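Local atomic coordinates of alpha-rhamnosidase (PDB entry 6I60), a protein that probably hydrolyses terminal non-reducing alpha-L-rhamnose residues of alpha-L-rhamnosides. Residues 579-593 with 641-653. Numbering follows the deposited sequence.
Sequences KYVLEEHYEGFKKYV and LSKIAKLLGKEAD
The ring of Y586 meets OD2 of D653 at its edge and in its plane, and CG2 of I644 also lies at the edge, 3.7 Å from Y586 CD2. CD1 of L641, CD1 of L648 and the aliphatic CD of K650 approach this ring obliquely. On the F589 ring, the backbone O of H585 lies over the centre of one face, while I644 CD1 comes in obliquely. With CG of Y586 anti to the backbone N (chi1 -176°), the tyrosine side chain reaches across as a knob among L641, A645, L648 and D653. Its OH donates to D653 OD2 (3.0 Å), on the anti side and 30° out of the carboxylate plane. A phenylalanine here would keep the apolar knob but would probably leave D653 OD2 without its phenol donor and the carboxylate freer to turn. K590, its long chain bent at chi3, forms a salt bridge with D653, NZ hydrogen-bonding to the syn lone pair of OD1 (3.2 Å) and more weakly to OD2, so two donors hold the carboxylate. L641 answers as a reciprocal knob among Y586, F589, K590 and V593; its forked end suits the place, CD1 touching F589 CB (3.7 Å) and CD2 touching V593 CG2 (3.6 Å). Farther along, L582 CD1 packs against I644 CG1 (3.8 Å). Positive-phi G649 closes helix 626-648 in a Schellman motif, and the chain then turns into helix 651-672, which brings D653 to Y586. Segments 586-593 and 641-648 run roughly antiparallel (147°), joined by knobs-into-holes packing within the six-hairpin glycosidase domain, the (alpha/alpha)6 barrel of this rhamnosidase family.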
ATOM      1  N   LYS A 579      -7.930 -10.282 -13.558  1.00 69.31           N
ATOM      2  CA  LYS A 579      -7.727  -9.899 -14.949  1.00 66.15           C
ATOM      3  C   LYS A 579      -8.536  -8.672 -15.341  1.00 65.05           C
ATOM      4  O   LYS A 579      -8.252  -8.070 -16.382  1.00 65.84           O
ATOM      5  CB  LYS A 579      -8.078 -11.067 -15.875  1.00 55.21           C
ATOM      6  CG  LYS A 579      -9.505 -11.575 -15.727  1.00 67.74           C
ATOM      7  CD  LYS A 579      -9.727 -12.849 -16.532  1.00 75.85           C
ATOM      8  CE  LYS A 579     -10.441 -12.561 -17.845  1.00 77.05           C
ATOM      9  NZ  LYS A 579     -10.170 -13.610 -18.870  1.00 62.64           N
ATOM     10  N   TYR A 580      -9.526  -8.285 -14.534  1.00 60.09           N
ATOM     11  CA  TYR A 580     -10.353  -7.133 -14.874  1.00 60.96           C
ATOM     12  C   TYR A 580      -9.575  -5.828 -14.768  1.00 63.85           C
ATOM     13  O   TYR A 580      -9.810  -4.904 -15.555  1.00 61.50           O
ATOM     14  CB  TYR A 580     -11.586  -7.095 -13.974  1.00 62.78           C
ATOM     15  CG  TYR A 580     -12.418  -8.353 -14.043  1.00 63.61           C
ATOM     16  CD1 TYR A 580     -12.510  -9.207 -12.953  1.00 68.68           C
ATOM     17  CD2 TYR A 580     -13.111  -8.687 -15.198  1.00 65.85           C
ATOM     18  CE1 TYR A 580     -13.270 -10.360 -13.012  1.00 71.22           C
ATOM     19  CE2 TYR A 580     -13.873  -9.837 -15.267  1.00 67.15           C
ATOM     20  CZ  TYR A 580     -13.950 -10.669 -14.170  1.00 67.99           C
ATOM     21  OH  TYR A 580     -14.709 -11.816 -14.233  1.00 78.19           O
ATOM     22  N   VAL A 581      -8.651  -5.730 -13.808  1.00 58.53           N
ATOM     23  CA  VAL A 581      -7.831  -4.529 -13.699  1.00 54.97           C
ATOM     24  C   VAL A 581      -6.869  -4.412 -14.872  1.00 61.98           C
ATOM     25  O   VAL A 581      -6.354  -3.321 -15.142  1.00 65.66           O
ATOM     26  CB  VAL A 581      -7.072  -4.511 -12.359  1.00 57.14           C
ATOM     27  CG1 VAL A 581      -5.816  -5.365 -12.440  1.00 60.46           C
ATOM     28  CG2 VAL A 581      -6.728  -3.083 -11.967  1.00 59.23           C
ATOM     29  N   LEU A 582      -6.619  -5.511 -15.585  1.00 61.86           N
ATOM     30  CA  LEU A 582      -5.786  -5.447 -16.780  1.00 62.08           C
ATOM     31  C   LEU A 582      -6.555  -4.872 -17.963  1.00 52.28           C
ATOM     32  O   LEU A 582      -5.994  -4.111 -18.757  1.00 56.91           O
ATOM     33  CB  LEU A 582      -5.240  -6.836 -17.113  1.00 63.12           C
ATOM     34  CG  LEU A 582      -4.184  -7.394 -16.154  1.00 60.67           C
ATOM     35  CD1 LEU A 582      -3.512  -8.619 -16.751  1.00 53.67           C
ATOM     36  CD2 LEU A 582      -3.153  -6.331 -15.805  1.00 53.45           C
ATOM     37  N   GLU A 583      -7.838  -5.220 -18.095  1.00 61.59           N
ATOM     38  CA  GLU A 583      -8.651  -4.658 -19.169  1.00 63.09           C
ATOM     39  C   GLU A 583      -9.024  -3.208 -18.895  1.00 59.03           C
ATOM     40  O   GLU A 583      -9.103  -2.401 -19.830  1.00 60.09           O
ATOM     41  CB  GLU A 583      -9.918  -5.491 -19.370  1.00 62.91           C
ATOM     42  CG  GLU A 583      -9.729  -6.988 -19.185  1.00 73.73           C
ATOM     43  CD  GLU A 583     -11.041  -7.753 -19.245  1.00 78.16           C
ATOM     44  OE1 GLU A 583     -11.011  -8.969 -19.535  1.00 78.55           O
ATOM     45  OE2 GLU A 583     -12.100  -7.135 -19.002  1.00 82.04           O
ATOM     46  N   GLU A 584      -9.252  -2.858 -17.628  1.00 57.81           N
ATOM     47  CA  GLU A 584      -9.679  -1.505 -17.290  1.00 58.92           C
ATOM     48  C   GLU A 584      -8.606  -0.469 -17.606  1.00 59.56           C
ATOM     49  O   GLU A 584      -8.933   0.676 -17.941  1.00 58.50           O
ATOM     50  CB  GLU A 584     -10.069  -1.445 -15.812  1.00 56.97           C
ATOM     51  CG  GLU A 584     -10.487  -0.074 -15.322  1.00 63.77           C
ATOM     52  CD  GLU A 584     -10.656  -0.029 -13.818  1.00 80.36           C
ATOM     53  OE1 GLU A 584     -10.646   1.084 -13.249  1.00 76.97           O
ATOM     54  OE2 GLU A 584     -10.799  -1.111 -13.206  1.00 84.02           O
ATOM     55  N   HIS A 585      -7.327  -0.845 -17.518  1.00 55.38           N
ATOM     56  CA  HIS A 585      -6.222   0.075 -17.763  1.00 55.66           C
ATOM     57  C   HIS A 585      -5.413  -0.299 -19.003  1.00 55.26           C
ATOM     58  O   HIS A 585      -4.302   0.211 -19.188  1.00 49.46           O
ATOM     59  CB  HIS A 585      -5.303   0.140 -16.541  1.00 53.25           C
ATOM     60  CG  HIS A 585      -5.917   0.811 -15.352  1.00 56.53           C
ATOM     61  ND1 HIS A 585      -6.034   2.181 -15.248  1.00 56.15           N
ATOM     62  CD2 HIS A 585      -6.439   0.301 -14.211  1.00 54.81           C
ATOM     63  CE1 HIS A 585      -6.607   2.485 -14.097  1.00 58.45           C
ATOM     64  NE2 HIS A 585      -6.863   1.363 -13.449  1.00 57.95           N
ATOM     65  N   TYR A 586      -5.949  -1.172 -19.861  1.00 59.44           N
ATOM     66  CA  TYR A 586      -5.174  -1.655 -21.002  1.00 52.77           C
ATOM     67  C   TYR A 586      -4.866  -0.534 -21.986  1.00 54.12           C
ATOM     68  O   TYR A 586      -3.758  -0.471 -22.532  1.00 58.75           O
ATOM     69  CB  TYR A 586      -5.913  -2.793 -21.705  1.00 45.23           C
ATOM     70  CG  TYR A 586      -5.119  -3.408 -22.834  1.00 53.67           C
ATOM     71  CD1 TYR A 586      -5.358  -3.045 -24.154  1.00 54.27           C
ATOM     72  CD2 TYR A 586      -4.123  -4.343 -22.581  1.00 61.31           C
ATOM     73  CE1 TYR A 586      -4.630  -3.599 -25.190  1.00 56.92           C
ATOM     74  CE2 TYR A 586      -3.389  -4.905 -23.612  1.00 60.40           C
ATOM     75  CZ  TYR A 586      -3.648  -4.528 -24.915  1.00 65.21           C
ATOM     76  OH  TYR A 586      -2.925  -5.079 -25.949  1.00 61.04           O
ATOM     77  N   GLU A 587      -5.832   0.354 -22.234  1.00 51.69           N
ATOM     78  CA  GLU A 587      -5.584   1.472 -23.138  1.00 48.08           C
ATOM     79  C   GLU A 587      -4.501   2.398 -22.598  1.00 54.61           C
ATOM     80  O   GLU A 587      -3.713   2.949 -23.374  1.00 53.52           O
ATOM     81  CB  GLU A 587      -6.879   2.247 -23.383  1.00 60.25           C
ATOM     82  CG  GLU A 587      -7.714   1.700 -24.530  1.00 68.43           C
ATOM     83  CD  GLU A 587      -8.577   2.763 -25.184  1.00 79.46           C
ATOM     84  OE1 GLU A 587      -8.766   3.839 -24.575  1.00 77.32           O
ATOM     85  OE2 GLU A 587      -9.063   2.524 -26.310  1.00 94.44           O
ATOM     86  N   GLY A 588      -4.444   2.579 -21.276  1.00 58.14           N
ATOM     87  CA  GLY A 588      -3.363   3.354 -20.694  1.00 50.94           C
ATOM     88  C   GLY A 588      -2.008   2.705 -20.878  1.00 50.20           C
ATOM     89  O   GLY A 588      -1.001   3.400 -21.043  1.00 49.22           O
ATOM     90  N   PHE A 589      -1.959   1.371 -20.857  1.00 50.33           N
ATOM     91  CA  PHE A 589      -0.703   0.672 -21.109  1.00 50.40           C
ATOM     92  C   PHE A 589      -0.256   0.872 -22.551  1.00 52.41           C
ATOM     93  O   PHE A 589       0.920   1.146 -22.818  1.00 47.03           O
ATOM     94  CB  PHE A 589      -0.848  -0.821 -20.805  1.00 51.10           C
ATOM     95  CG  PHE A 589      -1.405  -1.125 -19.441  1.00 53.12           C
ATOM     96  CD1 PHE A 589      -1.278  -0.224 -18.396  1.00 50.75           C
ATOM     97  CD2 PHE A 589      -2.049  -2.329 -19.204  1.00 47.77           C
ATOM     98  CE1 PHE A 589      -1.789  -0.515 -17.148  1.00 49.67           C
ATOM     99  CE2 PHE A 589      -2.561  -2.625 -17.959  1.00 42.27           C
ATOM    100  CZ  PHE A 589      -2.431  -1.718 -16.931  1.00 47.45           C
ATOM    101  N   LYS A 590      -1.189   0.729 -23.498  1.00 54.57           N
ATOM    102  CA  LYS A 590      -0.856   0.913 -24.905  1.00 49.09           C
ATOM    103  C   LYS A 590      -0.406   2.337 -25.189  1.00 52.24           C
ATOM    104  O   LYS A 590       0.437   2.560 -26.066  1.00 52.26           O
ATOM    105  CB  LYS A 590      -2.058   0.552 -25.779  1.00 53.99           C
ATOM    106  CG  LYS A 590      -1.930  -0.773 -26.518  1.00 58.41           C
ATOM    107  CD  LYS A 590      -3.022  -0.928 -27.569  1.00 59.48           C
ATOM    108  CE  LYS A 590      -2.447  -0.902 -28.981  1.00 68.48           C
ATOM    109  NZ  LYS A 590      -3.493  -1.123 -30.025  1.00 68.58           N
ATOM    110  N   LYS A 591      -0.945   3.311 -24.453  1.00 51.15           N
ATOM    111  CA  LYS A 591      -0.583   4.703 -24.690  1.00 52.23           C
ATOM    112  C   LYS A 591       0.797   5.026 -24.129  1.00 54.16           C
ATOM    113  O   LYS A 591       1.560   5.771 -24.754  1.00 56.76           O
ATOM    114  CB  LYS A 591      -1.637   5.631 -24.087  1.00 50.01           C
ATOM    115  CG  LYS A 591      -1.784   6.950 -24.825  1.00 51.02           C
ATOM    116  CD  LYS A 591      -3.004   7.720 -24.349  1.00 63.01           C
ATOM    117  CE  LYS A 591      -4.234   7.382 -25.176  1.00 58.93           C
ATOM    118  NZ  LYS A 591      -5.276   8.439 -25.065  1.00 57.73           N
ATOM    119  N   TYR A 592       1.136   4.482 -22.956  1.00 50.99           N
ATOM    120  CA  TYR A 592       2.456   4.744 -22.393  1.00 53.06           C
ATOM    121  C   TYR A 592       3.547   4.056 -23.202  1.00 52.60           C
ATOM    122  O   TYR A 592       4.597   4.650 -23.473  1.00 55.38           O
ATOM    123  CB  TYR A 592       2.525   4.301 -20.932  1.00 47.57           C
ATOM    124  CG  TYR A 592       3.943   4.304 -20.405  1.00 51.68           C
ATOM    125  CD1 TYR A 592       4.613   5.499 -20.173  1.00 54.23           C
ATOM    126  CD2 TYR A 592       4.624   3.116 -20.171  1.00 51.19           C
ATOM    127  CE1 TYR A 592       5.915   5.512 -19.707  1.00 51.79           C
ATOM    128  CE2 TYR A 592       5.927   3.119 -19.703  1.00 56.38           C
ATOM    129  CZ  TYR A 592       6.566   4.321 -19.473  1.00 52.86           C
ATOM    130  OH  TYR A 592       7.862   4.331 -19.007  1.00 53.58           O
ATOM    131  N   VAL A 593       3.323   2.795 -23.584  1.00 43.92           N
ATOM    132  CA  VAL A 593       4.283   2.100 -24.434  1.00 46.35           C
ATOM    133  C   VAL A 593       4.444   2.830 -25.760  1.00 56.51           C
ATOM    134  O   VAL A 593       5.547   2.887 -26.319  1.00 58.16           O
ATOM    135  CB  VAL A 593       3.848   0.634 -24.625  1.00 47.70           C
ATOM    136  CG1 VAL A 593       4.642  -0.031 -25.741  1.00 45.52           C
ATOM    137  CG2 VAL A 593       4.011  -0.129 -23.321  1.00 51.47           C
ATOM    138  N   LEU A 641       3.334  -6.260 -21.638  1.00 56.61           N
ATOM    139  CA  LEU A 641       2.148  -5.816 -22.363  1.00 56.06           C
ATOM    140  C   LEU A 641       1.721  -6.849 -23.395  1.00 54.86           C
ATOM    141  O   LEU A 641       0.525  -7.118 -23.555  1.00 57.00           O
ATOM    142  CB  LEU A 641       2.402  -4.469 -23.034  1.00 56.35           C
ATOM    143  CG  LEU A 641       1.218  -3.899 -23.820  1.00 49.28           C
ATOM    144  CD1 LEU A 641       0.006  -3.732 -22.920  1.00 47.41           C
ATOM    145  CD2 LEU A 641       1.585  -2.576 -24.468  1.00 50.79           C
ATOM    146  N   SER A 642       2.684  -7.438 -24.108  1.00 55.79           N
ATOM    147  CA  SER A 642       2.359  -8.526 -25.022  1.00 58.64           C
ATOM    148  C   SER A 642       1.837  -9.742 -24.269  1.00 56.45           C
ATOM    149  O   SER A 642       1.048 -10.521 -24.818  1.00 56.70           O
ATOM    150  CB  SER A 642       3.585  -8.898 -25.858  1.00 57.59           C
ATOM    151  OG  SER A 642       4.345  -9.913 -25.227  1.00 61.49           O
ATOM    152  N   LYS A 643       2.263  -9.920 -23.017  1.00 58.22           N
ATOM    153  CA  LYS A 643       1.717 -10.997 -22.197  1.00 61.27           C
ATOM    154  C   LYS A 643       0.292 -10.682 -21.761  1.00 60.64           C
ATOM    155  O   LYS A 643      -0.548 -11.585 -21.660  1.00 57.11           O
ATOM    156  CB  LYS A 643       2.613 -11.239 -20.982  1.00 62.18           C
ATOM    157  CG  LYS A 643       2.832 -12.708 -20.653  1.00 65.62           C
ATOM    158  CD  LYS A 643       4.247 -12.967 -20.155  1.00 59.84           C
ATOM    159  CE  LYS A 643       4.511 -14.458 -20.000  1.00 63.45           C
ATOM    160  NZ  LYS A 643       5.933 -14.747 -19.653  1.00 67.49           N
ATOM    161  N   ILE A 644       0.001  -9.405 -21.500  1.00 65.29           N
ATOM    162  CA  ILE A 644      -1.357  -9.002 -21.153  1.00 61.14           C
ATOM    163  C   ILE A 644      -2.263  -9.072 -22.378  1.00 61.50           C
ATOM    164  O   ILE A 644      -3.436  -9.457 -22.281  1.00 62.65           O
ATOM    165  CB  ILE A 644      -1.349  -7.592 -20.529  1.00 60.97           C
ATOM    166  CG1 ILE A 644      -0.700  -7.625 -19.143  1.00 57.05           C
ATOM    167  CG2 ILE A 644      -2.759  -7.024 -20.445  1.00 59.50           C
ATOM    168  CD1 ILE A 644      -0.474  -6.256 -18.537  1.00 44.89           C
ATOM    169  N   ALA A 645      -1.734  -8.712 -23.550  1.00 61.82           N
ATOM    170  CA  ALA A 645      -2.534  -8.761 -24.769  1.00 59.63           C
ATOM    171  C   ALA A 645      -2.962 -10.186 -25.090  1.00 52.96           C
ATOM    172  O   ALA A 645      -4.117 -10.425 -25.461  1.00 55.22           O
ATOM    173  CB  ALA A 645      -1.753  -8.159 -25.937  1.00 57.04           C
ATOM    174  N   LYS A 646      -2.046 -11.148 -24.952  1.00 51.33           N
ATOM    175  CA  LYS A 646      -2.400 -12.540 -25.204  1.00 56.75           C
ATOM    176  C   LYS A 646      -3.428 -13.044 -24.202  1.00 62.28           C
ATOM    177  O   LYS A 646      -4.277 -13.875 -24.551  1.00 60.23           O
ATOM    178  CB  LYS A 646      -1.150 -13.417 -25.170  1.00 51.49           C
ATOM    179  CG  LYS A 646      -1.415 -14.880 -25.480  1.00 53.38           C
ATOM    180  CD  LYS A 646      -0.130 -15.624 -25.792  1.00 56.90           C
ATOM    181  CE  LYS A 646      -0.411 -16.907 -26.554  1.00 66.55           C
ATOM    182  NZ  LYS A 646      -1.586 -16.765 -27.460  1.00 72.34           N
ATOM    183  N   LEU A 647      -3.375 -12.551 -22.961  1.00 61.62           N
ATOM    184  CA  LEU A 647      -4.346 -12.964 -21.953  1.00 54.55           C
ATOM    185  C   LEU A 647      -5.752 -12.505 -22.314  1.00 55.76           C
ATOM    186  O   LEU A 647      -6.715 -13.265 -22.164  1.00 59.44           O
ATOM    187  CB  LEU A 647      -3.945 -12.414 -20.586  1.00 58.59           C
ATOM    188  CG  LEU A 647      -2.813 -13.137 -19.862  1.00 65.19           C
ATOM    189  CD1 LEU A 647      -2.206 -12.238 -18.794  1.00 58.14           C
ATOM    190  CD2 LEU A 647      -3.321 -14.437 -19.261  1.00 63.49           C
ATOM    191  N   LEU A 648      -5.891 -11.265 -22.785  1.00 54.71           N
ATOM    192  CA  LEU A 648      -7.201 -10.720 -23.114  1.00 61.05           C
ATOM    193  C   LEU A 648      -7.701 -11.148 -24.488  1.00 60.49           C
ATOM    194  O   LEU A 648      -8.846 -10.839 -24.832  1.00 62.58           O
ATOM    195  CB  LEU A 648      -7.168  -9.191 -23.038  1.00 58.13           C
ATOM    196  CG  LEU A 648      -6.581  -8.599 -21.754  1.00 55.75           C
ATOM    197  CD1 LEU A 648      -6.767  -7.090 -21.718  1.00 51.34           C
ATOM    198  CD2 LEU A 648      -7.209  -9.248 -20.532  1.00 60.26           C
ATOM    199  N   GLY A 649      -6.882 -11.842 -25.274  1.00 61.38           N
ATOM    200  CA  GLY A 649      -7.295 -12.314 -26.578  1.00 63.63           C
ATOM    201  C   GLY A 649      -6.970 -11.404 -27.742  1.00 62.56           C
ATOM    202  O   GLY A 649      -7.443 -11.661 -28.855  1.00 66.16           O
ATOM    203  N   LYS A 650      -6.182 -10.352 -27.528  1.00 56.29           N
ATOM    204  CA  LYS A 650      -5.799  -9.435 -28.601  1.00 59.58           C
ATOM    205  C   LYS A 650      -4.606 -10.031 -29.341  1.00 62.03           C
ATOM    206  O   LYS A 650      -3.449  -9.738 -29.042  1.00 61.12           O
ATOM    207  CB  LYS A 650      -5.475  -8.055 -28.040  1.00 58.84           C
ATOM    208  CG  LYS A 650      -6.418  -7.595 -26.936  1.00 57.33           C
ATOM    209  CD  LYS A 650      -6.682  -6.099 -27.027  1.00 62.17           C
ATOM    210  CE  LYS A 650      -7.709  -5.648 -25.997  1.00 62.69           C
ATOM    211  NZ  LYS A 650      -8.387  -4.384 -26.408  1.00 73.71           N
ATOM    212  N   GLU A 651      -4.897 -10.880 -30.332  1.00 65.02           N
ATOM    213  CA  GLU A 651      -3.831 -11.569 -31.057  1.00 58.94           C
ATOM    214  C   GLU A 651      -2.968 -10.593 -31.847  1.00 57.99           C
ATOM    215  O   GLU A 651      -1.745 -10.759 -31.919  1.00 65.28           O
ATOM    216  CB  GLU A 651      -4.424 -12.627 -31.987  1.00 56.97           C
ATOM    217  CG  GLU A 651      -5.031 -13.818 -31.264  1.00 73.77           C
ATOM    218  CD  GLU A 651      -4.118 -14.375 -30.187  1.00 77.60           C
ATOM    219  OE1 GLU A 651      -4.381 -14.118 -28.992  1.00 75.64           O
ATOM    220  OE2 GLU A 651      -3.141 -15.070 -30.535  1.00 75.56           O
ATOM    221  N   ALA A 652      -3.584  -9.576 -32.451  1.00 58.61           N
ATOM    222  CA  ALA A 652      -2.813  -8.595 -33.209  1.00 56.20           C
ATOM    223  C   ALA A 652      -1.884  -7.808 -32.294  1.00 58.61           C
ATOM    224  O   ALA A 652      -0.702  -7.615 -32.609  1.00 55.76           O
ATOM    225  CB  ALA A 652      -3.753  -7.655 -33.964  1.00 53.87           C
ATOM    226  N   ASP A 653      -2.400  -7.343 -31.155  1.00 61.98           N
ATOM    227  CA  ASP A 653      -1.555  -6.631 -30.206  1.00 57.54           C
ATOM    228  C   ASP A 653      -0.498  -7.547 -29.609  1.00 58.44           C
ATOM    229  O   ASP A 653       0.627  -7.106 -29.348  1.00 58.25           O
ATOM    230  CB  ASP A 653      -2.408  -6.013 -29.101  1.00 54.79           C
ATOM    231  CG  ASP A 653      -2.863  -4.607 -29.435  1.00 64.06           C
ATOM    232  OD1 ASP A 653      -2.450  -4.082 -30.491  1.00 66.36           O
ATOM    233  OD2 ASP A 653      -3.633  -4.027 -28.641  1.00 68.09           O
TER